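Putative phosphatase (Clostridium difficile, PDB 3SD7) probably hydrolyses phosphate esters as a haloacid dehalogenase-like phosphatase whose physiological substrate is unknown. Local coordinates at residues A[52-57]-A[91-96]; A[46-51]-A[66-71]; A[105-110]-A[140-145]; A[40-45]-A[110-115]. One frame throughout, in Å; residues are numbered along the deposited sequence.

Contact 1: A[52-57]-A[91-96]; sequences QYSLNS and KEAVEK
Ser-54 and Lys-96 mark the point where two helices come together: their CA atoms are 4.9 Å apart, and the local axes approach to 8.4 Å with 132° between their N-to-C directions. The tight part is on Ser-54. With OG anti to the backbone nitrogen (chi1 -178°), the hydroxyl leaves its own helix and donates a short hydrogen bond to the opposite main chain, Ser-54 OG to Ala-93 O at 2.5 Å. It meets that oxygen from well off the C=O direction, at a C=O...donor angle of 112°. The same OG lies 3.6 Å from Lys-96 CB, so one small side chain touches both Ala-93 and Lys-96, about one turn apart on the partner helix. Phe-79 of helix 75-82 touches both Ser-54 and Ala-93, which are buried.

Toward solvent the fit is looser. Ser-57 turns OG back to its own helix, donating to Ser-54 O at 2.6 Å on a lone pair, and the same Ser-57 OG lies 3.6 Å from Lys-96 CG. The lysine chain bends at chi2 and carries its amine away from helix 44-57. Tyr-53 presents a ring edge to the backbone, CD2 standing 3.4 Å from Lys-96 O, while its ring also meets that of Tyr-100. An inclined, roughly antiparallel helix pair, bridged by a side chain-to-carbonyl bond, fits the all-helical cap domain of haloacid dehalogenase-like hydrolases.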
loop_
_atom_site.group_PDB
_atom_site.type_symbol
_atom_site.label_atom_id
_atom_site.label_comp_id
_atom_site.label_asym_id
_atom_site.label_seq_id
_atom_site.Cartn_x
_atom_site.Cartn_y
_atom_site.Cartn_z
ATOM N N GLN A 52 10.833 -9.069 -13.920
ATOM C CA GLN A 52 11.838 -10.004 -14.421
ATOM C C GLN A 52 11.281 -10.846 -15.569
ATOM O O GLN A 52 11.937 -11.038 -16.609
ATOM C CB GLN A 52 12.311 -10.929 -13.293
ATOM C CG GLN A 52 13.507 -11.838 -13.650
ATOM C CD GLN A 52 13.867 -12.787 -12.520
ATOM O OE1 GLN A 52 13.018 -13.519 -12.023
ATOM N NE2 GLN A 52 15.125 -12.783 -12.119
ATOM N N TYR A 53 10.071 -11.355 -15.370
ATOM C CA TYR A 53 9.391 -12.156 -16.379
ATOM C C TYR A 53 9.174 -11.355 -17.664
ATOM O O TYR A 53 9.358 -11.884 -18.775
ATOM C CB TYR A 53 8.047 -12.657 -15.825
ATOM C CG TYR A 53 7.178 -13.371 -16.834
ATOM C CD1 TYR A 53 7.405 -14.707 -17.155
ATOM C CD2 TYR A 53 6.109 -12.717 -17.450
ATOM C CE1 TYR A 53 6.604 -15.370 -18.069
ATOM C CE2 TYR A 53 5.293 -13.381 -18.370
ATOM C CZ TYR A 53 5.550 -14.701 -18.672
ATOM O OH TYR A 53 4.754 -15.364 -19.580
ATOM N N SER A 54 8.795 -10.085 -17.517
ATOM C CA SER A 54 8.564 -9.229 -18.665
ATOM C C SER A 54 9.888 -9.009 -19.383
ATOM O O SER A 54 10.003 -9.304 -20.579
ATOM C CB SER A 54 7.924 -7.908 -18.259
ATOM O OG SER A 54 7.665 -7.115 -19.405
ATOM N N LEU A 55 10.901 -8.528 -18.655
ATOM C CA LEU A 55 12.241 -8.322 -19.253
ATOM C C LEU A 55 12.720 -9.576 -19.984
ATOM O O LEU A 55 13.274 -9.494 -21.097
ATOM C CB LEU A 55 13.255 -7.908 -18.181
ATOM C CG LEU A 55 13.029 -6.511 -17.598
ATOM C CD1 LEU A 55 13.950 -6.254 -16.408
ATOM C CD2 LEU A 55 13.220 -5.443 -18.670
ATOM N N ASN A 56 12.520 -10.737 -19.360
ATOM C CA ASN A 56 12.880 -12.013 -19.991
ATOM C C ASN A 56 12.208 -12.213 -21.338
ATOM O O ASN A 56 12.839 -12.722 -22.271
ATOM C CB ASN A 56 12.567 -13.200 -19.068
ATOM C CG ASN A 56 13.798 -13.714 -18.342
ATOM O OD1 ASN A 56 14.708 -14.275 -18.978
ATOM N ND2 ASN A 56 13.808 -13.598 -17.017
ATOM N N SER A 57 10.945 -11.797 -21.452
ATOM C CA SER A 57 10.204 -11.960 -22.703
ATOM C C SER A 57 10.912 -11.247 -23.861
ATOM O O SER A 57 10.706 -11.603 -25.020
ATOM C CB SER A 57 8.762 -11.454 -22.578
ATOM O OG SER A 57 8.698 -10.047 -22.681
ATOM N N LYS A 91 4.440 -1.051 -24.009
ATOM C CA LYS A 91 3.122 -1.600 -23.673
ATOM C C LYS A 91 3.173 -3.128 -23.649
ATOM O O LYS A 91 2.514 -3.761 -22.820
ATOM C CB LYS A 91 2.023 -1.112 -24.622
ATOM C CG LYS A 91 1.625 0.361 -24.435
ATOM C CD LYS A 91 0.252 0.639 -25.076
ATOM C CE LYS A 91 -0.121 2.120 -25.066
ATOM N NZ LYS A 91 0.734 2.911 -25.999
ATOM N N GLU A 92 3.944 -3.719 -24.560
ATOM C CA GLU A 92 4.116 -5.173 -24.576
ATOM C C GLU A 92 4.759 -5.627 -23.259
ATOM O O GLU A 92 4.398 -6.671 -22.713
ATOM C CB GLU A 92 4.956 -5.622 -25.778
ATOM C CG GLU A 92 4.256 -5.417 -27.144
ATOM C CD GLU A 92 5.103 -5.858 -28.341
ATOM O OE1 GLU A 92 6.243 -6.328 -28.140
ATOM O OE2 GLU A 92 4.622 -5.734 -29.494
ATOM N N ALA A 93 5.706 -4.831 -22.757
ATOM C CA ALA A 93 6.383 -5.120 -21.492
ATOM C C ALA A 93 5.407 -5.065 -20.312
ATOM O O ALA A 93 5.472 -5.891 -19.401
ATOM C CB ALA A 93 7.530 -4.149 -21.271
ATOM N N VAL A 94 4.506 -4.086 -20.339
ATOM C CA VAL A 94 3.493 -3.951 -19.301
ATOM C C VAL A 94 2.520 -5.129 -19.366
ATOM O O VAL A 94 2.115 -5.659 -18.346
ATOM C CB VAL A 94 2.712 -2.621 -19.434
ATOM C CG1 VAL A 94 1.487 -2.634 -18.523
ATOM C CG2 VAL A 94 3.635 -1.423 -19.131
ATOM N N GLU A 95 2.162 -5.552 -20.579
ATOM C CA GLU A 95 1.244 -6.675 -20.725
ATOM C C GLU A 95 1.853 -7.948 -20.137
ATOM O O GLU A 95 1.156 -8.713 -19.457
ATOM C CB GLU A 95 0.854 -6.886 -22.204
ATOM C CG GLU A 95 -0.337 -7.849 -22.440
ATOM C CD GLU A 95 0.011 -9.348 -22.359
ATOM O OE1 GLU A 95 1.213 -9.701 -22.362
ATOM O OE2 GLU A 95 -0.931 -10.176 -22.322
ATOM N N LYS A 96 3.142 -8.175 -20.395
ATOM C CA LYS A 96 3.820 -9.371 -19.878
ATOM C C LYS A 96 3.904 -9.325 -18.354
ATOM O O LYS A 96 3.718 -10.347 -17.682
ATOM C CB LYS A 96 5.200 -9.535 -20.503
ATOM C CG LYS A 96 5.154 -9.798 -22.004
ATOM C CD LYS A 96 4.498 -11.122 -22.309
ATOM C CE LYS A 96 4.281 -11.307 -23.797
ATOM N NZ LYS A 96 3.622 -12.601 -24.083
#

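Contact 2: A[46-51]-A[66-71]; sequences GITKSI and NLDQFI
Thr-48 points its methyl group into the loop before helix 75-82, and three residues gather round it. CG2 lies 3.5 Å from Asp-68 OD1, where the two side chains meet at a slant, and 4.0 Å from Ile-71 CD1. It is also close to Leu-67, whose CD1 reaches past the threonine side chain to 3.4 Å from Thr-48 O. The rotation that sends the methyl outward (chi1 57°) turns OG1 back to the preceding helical turn, where it bonds to the carbonyls of Lys-44 and Glu-45; its polar end is thus satisfied within helix 44-57.

Beside the threonine, Ile-47 and Ile-71 cross obliquely, branch against branch, with Ile-47 CG2 4.0 Å from Ile-71 CG1. One turn along from Ile-47, Ile-51 and Leu-67 run past each other in opposite directions. These residues join the first helix of what is probably the helical cap of a haloacid dehalogenase-like enzyme to a loop with a short 3-10 segment that includes 68-70.

Ile-51 also meets Phe-70, the two side chains crossing at about a right angle. Here the isoleucine's extended branch (chi2 175°) brings CD1 to 3.6 Å from Phe-70 CB, and the approach to the ring itself is oblique. The phenylalanine ring has Gln-69 CG over one face and Leu-67 CD2 at its edge, and packs edge-to-face with Tyr-82 of helix 75-82.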
loop_
_atom_site.group_PDB
_atom_site.type_symbol
_atom_site.label_atom_id
_atom_site.label_comp_id
_atom_site.label_asym_id
_atom_site.label_seq_id
_atom_site.Cartn_x
_atom_site.Cartn_y
_atom_site.Cartn_z
ATOM N N GLY A 46 6.531 -10.417 -5.731
ATOM C CA GLY A 46 5.701 -10.453 -6.918
ATOM C C GLY A 46 5.951 -9.346 -7.908
ATOM O O GLY A 46 5.866 -9.558 -9.119
ATOM N N ILE A 47 6.220 -8.137 -7.418
ATOM C CA ILE A 47 6.488 -7.041 -8.339
ATOM C C ILE A 47 7.797 -7.288 -9.096
ATOM O O ILE A 47 7.860 -7.181 -10.339
ATOM C CB ILE A 47 6.513 -5.676 -7.622
ATOM C CG1 ILE A 47 5.112 -5.364 -7.075
ATOM C CG2 ILE A 47 6.993 -4.573 -8.607
ATOM C CD1 ILE A 47 5.068 -4.035 -6.314
ATOM N N THR A 48 8.846 -7.632 -8.366
ATOM C CA THR A 48 10.143 -7.838 -9.015
ATOM C C THR A 48 10.109 -9.058 -9.955
ATOM O O THR A 48 10.684 -9.035 -11.057
ATOM C CB THR A 48 11.291 -7.936 -7.989
ATOM O OG1 THR A 48 11.015 -8.987 -7.066
ATOM C CG2 THR A 48 11.444 -6.609 -7.216
ATOM N N LYS A 49 9.419 -10.114 -9.555
ATOM C CA LYS A 49 9.342 -11.301 -10.420
ATOM C C LYS A 49 8.524 -11.037 -11.687
ATOM O O LYS A 49 8.834 -11.597 -12.758
ATOM C CB LYS A 49 8.830 -12.508 -9.664
ATOM C CG LYS A 49 9.838 -13.055 -8.703
ATOM C CD LYS A 49 9.343 -14.294 -8.019
ATOM C CE LYS A 49 10.448 -14.920 -7.185
ATOM N NZ LYS A 49 10.003 -16.169 -6.538
ATOM N N SER A 50 7.507 -10.187 -11.573
ATOM C CA SER A 50 6.683 -9.809 -12.722
ATOM C C SER A 50 7.512 -9.001 -13.702
ATOM O O SER A 50 7.447 -9.238 -14.905
ATOM C CB SER A 50 5.446 -9.023 -12.297
ATOM O OG SER A 50 4.608 -9.790 -11.451
ATOM N N ILE A 51 8.298 -8.042 -13.193
ATOM C CA ILE A 51 9.192 -7.270 -14.053
ATOM C C ILE A 51 10.230 -8.181 -14.708
ATOM O O ILE A 51 10.485 -8.080 -15.914
ATOM C CB ILE A 51 9.901 -6.119 -13.275
ATOM C CG1 ILE A 51 8.860 -5.130 -12.769
ATOM C CG2 ILE A 51 10.911 -5.417 -14.181
ATOM C CD1 ILE A 51 9.411 -3.994 -11.887
ATOM N N ASN A 66 18.261 -6.243 -8.340
ATOM C CA ASN A 66 18.423 -5.058 -9.184
ATOM C C ASN A 66 17.090 -4.473 -9.683
ATOM O O ASN A 66 17.068 -3.439 -10.359
ATOM C CB ASN A 66 19.342 -5.389 -10.370
ATOM C CG ASN A 66 20.736 -5.839 -9.931
ATOM O OD1 ASN A 66 21.374 -6.655 -10.598
ATOM N ND2 ASN A 66 21.201 -5.322 -8.798
ATOM N N LEU A 67 15.987 -5.150 -9.370
ATOM C CA LEU A 67 14.643 -4.683 -9.762
ATOM C C LEU A 67 13.889 -4.063 -8.595
ATOM O O LEU A 67 12.806 -3.506 -8.778
ATOM C CB LEU A 67 13.837 -5.849 -10.338
ATOM C CG LEU A 67 14.516 -6.568 -11.510
ATOM C CD1 LEU A 67 13.664 -7.755 -11.959
ATOM C CD2 LEU A 67 14.773 -5.616 -12.675
ATOM N N ASP A 68 14.456 -4.151 -7.395
ATOM C CA ASP A 68 13.823 -3.573 -6.217
ATOM C C ASP A 68 13.530 -2.077 -6.399
ATOM O O ASP A 68 12.530 -1.569 -5.906
ATOM C CB ASP A 68 14.705 -3.748 -4.982
ATOM C CG ASP A 68 14.801 -5.211 -4.495
ATOM O OD1 ASP A 68 14.036 -6.083 -4.948
ATOM O OD2 ASP A 68 15.650 -5.466 -3.615
ATOM N N GLN A 69 14.419 -1.386 -7.102
ATOM C CA GLN A 69 14.268 0.052 -7.340
ATOM C C GLN A 69 13.078 0.416 -8.219
ATOM O O GLN A 69 12.750 1.596 -8.364
ATOM C CB GLN A 69 15.543 0.632 -7.951
ATOM C CG GLN A 69 15.880 0.124 -9.315
ATOM C CD GLN A 69 17.208 0.642 -9.821
ATOM O OE1 GLN A 69 17.689 1.690 -9.388
ATOM N NE2 GLN A 69 17.807 -0.091 -10.750
ATOM N N PHE A 70 12.418 -0.591 -8.796
ATOM C CA PHE A 70 11.266 -0.345 -9.661
ATOM C C PHE A 70 9.927 -0.559 -8.931
ATOM O O PHE A 70 8.853 -0.500 -9.542
ATOM C CB PHE A 70 11.363 -1.174 -10.940
ATOM C CG PHE A 70 12.673 -0.996 -11.685
ATOM C CD1 PHE A 70 13.125 0.278 -12.028
ATOM C CD2 PHE A 70 13.440 -2.091 -12.049
ATOM C CE1 PHE A 70 14.314 0.461 -12.708
ATOM C CE2 PHE A 70 14.644 -1.924 -12.738
ATOM C CZ PHE A 70 15.079 -0.637 -13.066
ATOM N N ILE A 71 10.015 -0.805 -7.631
ATOM C CA ILE A 71 8.853 -0.855 -6.763
ATOM C C ILE A 71 8.524 0.592 -6.405
ATOM O O ILE A 71 9.283 1.265 -5.676
ATOM C CB ILE A 71 9.111 -1.645 -5.495
ATOM C CG1 ILE A 71 9.487 -3.093 -5.821
ATOM C CG2 ILE A 71 7.874 -1.654 -4.617
ATOM C CD1 ILE A 71 10.060 -3.830 -4.617
#

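Contact 3: A[105-110]-A[140-145]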
loop_
_atom_site.group_PDB
_atom_site.type_symbol
_atom_site.label_atom_id
_atom_site.label_comp_id
_atom_site.label_asym_id
_atom_site.label_seq_id
_atom_site.Cartn_x
_atom_site.Cartn_y
_atom_site.Cartn_z
ATOM N N GLY A 105 2.291 -13.355 -9.404
ATOM C CA GLY A 105 2.788 -12.200 -8.658
ATOM C C GLY A 105 1.868 -11.791 -7.513
ATOM O O GLY A 105 2.324 -11.446 -6.436
ATOM N N ILE A 106 0.559 -11.901 -7.746
ATOM C CA ILE A 106 -0.441 -11.483 -6.738
ATOM C C ILE A 106 -0.327 -12.299 -5.448
ATOM O O ILE A 106 -0.674 -11.815 -4.368
ATOM C CB ILE A 106 -1.875 -11.562 -7.319
ATOM C CG1 ILE A 106 -2.921 -11.003 -6.326
ATOM C CG2 ILE A 106 -2.213 -12.988 -7.699
ATOM C CD1 ILE A 106 -2.647 -9.609 -5.904
ATOM N N PHE A 107 0.175 -13.525 -5.558
ATOM C CA PHE A 107 0.336 -14.383 -4.392
ATOM C C PHE A 107 1.713 -14.271 -3.745
ATOM O O PHE A 107 1.971 -14.906 -2.726
ATOM C CB PHE A 107 0.056 -15.844 -4.775
ATOM C CG PHE A 107 -1.285 -16.043 -5.394
ATOM C CD1 PHE A 107 -2.431 -16.030 -4.604
ATOM C CD2 PHE A 107 -1.413 -16.216 -6.762
ATOM C CE1 PHE A 107 -3.685 -16.203 -5.169
ATOM C CE2 PHE A 107 -2.666 -16.395 -7.338
ATOM C CZ PHE A 107 -3.801 -16.385 -6.539
ATOM N N GLU A 108 2.584 -13.440 -4.316
ATOM C CA GLU A 108 3.938 -13.270 -3.817
ATOM C C GLU A 108 4.076 -11.961 -3.028
ATOM O O GLU A 108 4.574 -10.954 -3.518
ATOM C CB GLU A 108 4.911 -13.346 -4.987
ATOM C CG GLU A 108 4.964 -14.765 -5.564
ATOM C CD GLU A 108 5.661 -14.873 -6.903
ATOM O OE1 GLU A 108 5.828 -13.850 -7.590
ATOM O OE2 GLU A 108 6.028 -16.014 -7.263
ATOM N N ASN A 109 3.594 -12.017 -1.796
ATOM C CA ASN A 109 3.668 -10.921 -0.848
ATOM C C ASN A 109 4.089 -11.483 0.499
ATOM O O ASN A 109 3.954 -12.697 0.747
ATOM C CB ASN A 109 2.299 -10.231 -0.651
ATOM C CG ASN A 109 1.727 -9.652 -1.918
ATOM O OD1 ASN A 109 1.897 -8.458 -2.194
ATOM N ND2 ASN A 109 1.030 -10.486 -2.708
ATOM N N LYS A 110 4.586 -10.615 1.372
ATOM C CA LYS A 110 4.981 -11.005 2.713
ATOM C C LYS A 110 4.345 -10.065 3.712
ATOM O O LYS A 110 4.554 -8.845 3.646
ATOM C CB LYS A 110 6.485 -10.895 2.838
ATOM C CG LYS A 110 7.121 -11.540 4.062
ATOM C CD LYS A 110 8.647 -11.380 3.958
ATOM C CE LYS A 110 9.414 -11.991 5.116
ATOM N NZ LYS A 110 10.888 -11.906 4.852
ATOM N N ALA A 140 -5.970 -5.922 -3.293
ATOM C CA ALA A 140 -5.944 -5.676 -1.850
ATOM C C ALA A 140 -6.774 -6.739 -1.107
ATOM O O ALA A 140 -6.334 -7.334 -0.127
ATOM C CB ALA A 140 -6.446 -4.233 -1.504
ATOM N N GLU A 141 -7.977 -6.984 -1.606
ATOM C CA GLU A 141 -8.836 -7.986 -0.982
ATOM C C GLU A 141 -8.238 -9.392 -1.097
ATOM O O GLU A 141 -8.274 -10.155 -0.139
ATOM C CB GLU A 141 -10.233 -7.904 -1.584
ATOM C CG GLU A 141 -10.973 -6.635 -1.201
ATOM C CD GLU A 141 -12.360 -6.602 -1.783
ATOM O OE1 GLU A 141 -12.542 -7.139 -2.893
ATOM O OE2 GLU A 141 -13.255 -6.007 -1.146
ATOM N N THR A 142 -7.669 -9.718 -2.257
ATOM C CA THR A 142 -7.047 -11.019 -2.478
ATOM C C THR A 142 -5.919 -11.251 -1.482
ATOM O O THR A 142 -5.819 -12.317 -0.858
ATOM C CB THR A 142 -6.542 -11.167 -3.910
ATOM O OG1 THR A 142 -7.663 -11.208 -4.800
ATOM C CG2 THR A 142 -5.726 -12.456 -4.078
ATOM N N ILE A 143 -5.071 -10.244 -1.334
ATOM C CA ILE A 143 -3.924 -10.316 -0.422
ATOM C C ILE A 143 -4.339 -10.394 1.042
ATOM O O ILE A 143 -3.777 -11.174 1.810
ATOM C CB ILE A 143 -2.993 -9.109 -0.655
ATOM C CG1 ILE A 143 -2.376 -9.210 -2.050
ATOM C CG2 ILE A 143 -1.932 -9.049 0.416
ATOM C CD1 ILE A 143 -1.713 -7.903 -2.522
ATOM N N LEU A 144 -5.333 -9.626 1.441
ATOM C CA LEU A 144 -5.745 -9.633 2.829
ATOM C C LEU A 144 -6.412 -10.978 3.156
ATOM O O LEU A 144 -6.206 -11.517 4.247
ATOM C CB LEU A 144 -6.639 -8.459 3.147
ATOM C CG LEU A 144 -5.921 -7.087 3.098
ATOM C CD1 LEU A 144 -6.958 -5.980 3.086
ATOM C CD2 LEU A 144 -4.941 -6.922 4.222
ATOM N N ARG A 145 -7.150 -11.510 2.184
ATOM C CA ARG A 145 -7.733 -12.837 2.304
ATOM C C ARG A 145 -6.623 -13.910 2.407
ATOM O O ARG A 145 -6.709 -14.811 3.249
ATOM C CB ARG A 145 -8.655 -13.098 1.125
ATOM C CG ARG A 145 -9.958 -12.401 1.200
ATOM C CD ARG A 145 -10.774 -12.597 -0.073
ATOM N NE ARG A 145 -12.162 -12.271 0.170
ATOM C CZ ARG A 145 -13.119 -13.157 0.482
ATOM N NH1 ARG A 145 -12.884 -14.460 0.572
ATOM N NH2 ARG A 145 -14.330 -12.722 0.699
#
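Ile-106 and Phe-107 form the corner of a type I turn running from Gly-105 to Glu-108, closed by Glu-108 N to Gly-105 O at 2.9 Å, and the turn brings Phe-107 CA within 7.1 Å of Ile-143 CA. Ile-106 carries much of the contact with helix 137-146. Its CG1 branch extends along the carbonyl side of the residue (chi1 -175°), crosses Thr-142 at about a right angle, with CG1 to CG2 of the threonine 3.9 Å, and ends with CD1 at 3.9 Å from Ile-143 CG1. The threonine methyl faces the turn while OG1 is bonded to Val-138 O in its own helix.

The turn lies where the chain leaves helix 87-105 for strand 110-111, consistent with the return linker from the helical cap to the Rossmann-like core of this family, so its contact with helix 137-146 would tie the linker to the core.

Asn-109 lays its amide broadside to Ile-143: CD1 of the isoleucine is 3.7 Å from OD1 and 3.8 Å from ND2 of Asn-109. The side chains cross nearly perpendicularly. On the exposed side, Phe-107 CE1 makes a loose 4.4 Å approach to Thr-142 CG2, and Ile-106 CG2 lies over one face of the ring, off its centre.

Contact 4: A[40-45]-A[110-115]. With GOL (glycerol), chain E.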
loop_
_atom_site.group_PDB
_atom_site.type_symbol
_atom_site.label_atom_id
_atom_site.label_comp_id
_atom_site.label_asym_id
_atom_site.label_seq_id
_atom_site.Cartn_x
_atom_site.Cartn_y
_atom_site.Cartn_z
ATOM N N LEU A 40 0.894 -2.815 5.497
ATOM C CA LEU A 40 0.451 -4.126 5.976
ATOM C C LEU A 40 1.238 -5.258 5.420
ATOM O O LEU A 40 1.570 -6.208 6.159
ATOM C CB LEU A 40 -1.025 -4.359 5.627
ATOM C CG LEU A 40 -2.025 -3.372 6.224
ATOM C CD1 LEU A 40 -3.445 -3.614 5.634
ATOM C CD2 LEU A 40 -2.064 -3.491 7.743
ATOM N N THR A 41 1.497 -5.209 4.122
ATOM C CA THR A 41 2.185 -6.298 3.396
ATOM C C THR A 41 3.239 -5.744 2.447
ATOM O O THR A 41 3.162 -4.601 2.003
ATOM C CB THR A 41 1.169 -7.153 2.606
ATOM O OG1 THR A 41 0.415 -6.293 1.728
ATOM C CG2 THR A 41 0.184 -7.858 3.565
ATOM N N ASP A 42 4.240 -6.563 2.160
ATOM C CA ASP A 42 5.351 -6.169 1.286
ATOM C C ASP A 42 5.200 -6.912 -0.061
ATOM O O ASP A 42 5.280 -8.142 -0.102
ATOM C CB ASP A 42 6.674 -6.502 1.972
ATOM C CG ASP A 42 7.883 -5.994 1.206
ATOM O OD1 ASP A 42 7.708 -5.509 0.080
ATOM O OD2 ASP A 42 9.027 -6.147 1.708
ATOM N N PRO A 43 5.029 -6.173 -1.165
ATOM C CA PRO A 43 4.810 -6.789 -2.459
ATOM C C PRO A 43 6.083 -7.069 -3.247
ATOM O O PRO A 43 5.999 -7.461 -4.406
ATOM C CB PRO A 43 4.019 -5.711 -3.190
ATOM C CG PRO A 43 4.617 -4.447 -2.694
ATOM C CD PRO A 43 4.892 -4.698 -1.241
ATOM N N LYS A 44 7.239 -6.865 -2.627
ATOM C CA LYS A 44 8.518 -6.948 -3.334
ATOM C C LYS A 44 8.689 -8.161 -4.251
ATOM O O LYS A 44 9.046 -8.028 -5.419
ATOM C CB LYS A 44 9.664 -6.857 -2.329
ATOM C CG LYS A 44 11.037 -7.026 -2.944
ATOM C CD LYS A 44 12.134 -6.815 -1.941
ATOM C CE LYS A 44 12.341 -5.316 -1.663
ATOM N NZ LYS A 44 13.459 -5.056 -0.693
ATOM N N GLU A 45 8.418 -9.343 -3.722
ATOM C CA GLU A 45 8.638 -10.582 -4.501
ATOM C C GLU A 45 7.854 -10.589 -5.821
ATOM O O GLU A 45 8.426 -10.761 -6.913
ATOM C CB GLU A 45 8.282 -11.797 -3.657
ATOM C CG GLU A 45 8.680 -13.125 -4.314
ATOM C CD GLU A 45 8.071 -14.368 -3.653
ATOM O OE1 GLU A 45 7.417 -14.257 -2.590
ATOM O OE2 GLU A 45 8.241 -15.468 -4.232
ATOM N N LYS A 110 4.586 -10.615 1.372
ATOM C CA LYS A 110 4.981 -11.005 2.713
ATOM C C LYS A 110 4.345 -10.065 3.712
ATOM O O LYS A 110 4.554 -8.845 3.646
ATOM C CB LYS A 110 6.485 -10.895 2.838
ATOM C CG LYS A 110 7.121 -11.540 4.062
ATOM C CD LYS A 110 8.647 -11.380 3.958
ATOM C CE LYS A 110 9.414 -11.991 5.116
ATOM N NZ LYS A 110 10.888 -11.906 4.852
ATOM N N ILE A 111 3.634 -10.601 4.683
ATOM C CA ILE A 111 3.020 -9.758 5.697
ATOM C C ILE A 111 4.122 -9.270 6.636
ATOM O O ILE A 111 5.037 -10.021 6.958
ATOM C CB ILE A 111 1.866 -10.482 6.430
ATOM C CG1 ILE A 111 1.155 -9.552 7.389
ATOM C CG2 ILE A 111 2.378 -11.734 7.157
ATOM C CD1 ILE A 111 -0.224 -10.123 7.872
ATOM N N TYR A 112 4.046 -8.016 7.077
ATOM C CA TYR A 112 5.077 -7.510 7.977
ATOM C C TYR A 112 4.990 -8.232 9.306
ATOM O O TYR A 112 3.901 -8.496 9.816
ATOM C CB TYR A 112 5.029 -5.993 8.118
ATOM C CG TYR A 112 5.504 -5.308 6.877
ATOM C CD1 TYR A 112 6.858 -5.272 6.569
ATOM C CD2 TYR A 112 4.622 -4.682 5.997
ATOM C CE1 TYR A 112 7.319 -4.657 5.398
ATOM C CE2 TYR A 112 5.081 -4.064 4.811
ATOM C CZ TYR A 112 6.445 -4.061 4.542
ATOM O OH TYR A 112 6.957 -3.479 3.407
ATOM N N GLU A 113 6.150 -8.565 9.857
ATOM C CA GLU A 113 6.189 -9.243 11.122
ATOM C C GLU A 113 5.412 -8.439 12.173
ATOM O O GLU A 113 5.558 -7.227 12.257
ATOM C CB GLU A 113 7.637 -9.410 11.586
ATOM C CG GLU A 113 7.804 -10.469 12.574
ATOM C CD GLU A 113 7.681 -11.856 11.949
ATOM O OE1 GLU A 113 7.272 -12.757 12.671
ATOM O OE2 GLU A 113 7.986 -12.035 10.734
ATOM N N ASN A 114 4.569 -9.150 12.912
ATOM C CA ASN A 114 3.744 -8.631 14.038
ATOM C C ASN A 114 2.490 -7.868 13.649
ATOM O O ASN A 114 1.721 -7.462 14.521
ATOM C CB ASN A 114 4.588 -7.796 15.000
ATOM C CG ASN A 114 5.802 -8.573 15.521
ATOM O OD1 ASN A 114 5.684 -9.747 15.885
ATOM N ND2 ASN A 114 6.970 -7.917 15.566
ATOM N N MET A 115 2.268 -7.711 12.357
ATOM C CA MET A 115 1.092 -6.956 11.915
ATOM C C MET A 115 -0.193 -7.698 12.264
ATOM O O MET A 115 -1.149 -7.087 12.785
ATOM C CB MET A 115 1.172 -6.632 10.439
ATOM C CG MET A 115 0.005 -5.740 9.978
ATOM S SD MET A 115 -0.321 -4.233 10.914
ATOM C CE MET A 115 1.054 -3.170 10.355
HETATM C C1 GOL E . 10.350 -2.710 2.429
HETATM O O1 GOL E . 9.511 -2.923 3.537
HETATM C C2 GOL E . 11.764 -3.224 2.715
HETATM O O2 GOL E . 12.617 -2.744 1.698
HETATM C C3 GOL E . 11.782 -4.762 2.788
HETATM O O3 GOL E . 11.511 -5.396 1.535
#
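A two-stranded antiparallel ribbon, strands 41-42 and 110-111, joins the outgoing and returning connections of what is probably the helical cap in this haloacid dehalogenase-like fold. Strand 41-42 comes just after a sequence resembling the family's DxDx(T/V) motif, and Asp-37 of that sequence binds the sodium ion. Asp-42 and Lys-110 are the hydrogen-bonded pair, with Asp-42 N to Lys-110 O at 2.7 Å and Lys-110 N to Asp-42 O at 3.0 Å. Thr-41 and Ile-111 form the neighbouring non-hydrogen-bonded pair, and beyond them a nearly straight bond (178°) runs from Tyr-112 N to Leu-40 O. Thr-41 and Ile-111 share one face of the ribbon; Asp-42 and Lys-110 share the other.

Leu-40 reaches Met-115 obliquely, its CD2 3.7 Å from the sulphur SD, the methionine chain being folded at chi2 and chi3. Tyr-112 runs back across the ribbon so that its CE2 lies 3.4 Å from Thr-41 C and its hydroxyl beside Asp-42 CB. The planes of the Asp-42 carboxylate and the Tyr-112 ring are nearly parallel, 12° apart, while the side chains themselves cross at a slant. Asp-42 OD1 closes an Asx turn by accepting from Lys-44 N, met from above the carboxylate plane, and also takes a bond from Tyr-214 OH.

A glycerol, probably from the crystallisation liquor, occupies the polar pocket so formed. Tyr-212 O also bonds the glycerol. Lys-44 NZ and Asp-42 OD2 both hold its O3, the latter at 2.6 Å, and at the other end Tyr-112 OH donates to glycerol O1 at 2.6 Å.

In the fold
Contacts 1, 2 and 4 all draw on helix 44-57 or its start, and contacts 3 and 4 share Lys-110. Contacts 1 and 2 lie on the probable cap, their centres about 23 and 15 Å from the chain centre; contacts 3 and 4, with centres about 11 and 10 Å out, lie where cap and core join. All four are partly buried, though contact 2 alone has no exposed touching residue. Their chemistry differs: a serine-to-carbonyl bond between helices in contact 1, mostly branched aliphatic packing in contacts 2 and 3, and main-chain pairing with a polar pocket in contact 4. Gly-46 N lies 3.0 Å from Glu-108 O, linking contacts 2 and 3, while Leu-67 packs on Gln-52 and Leu-55, linking contacts 2 and 1.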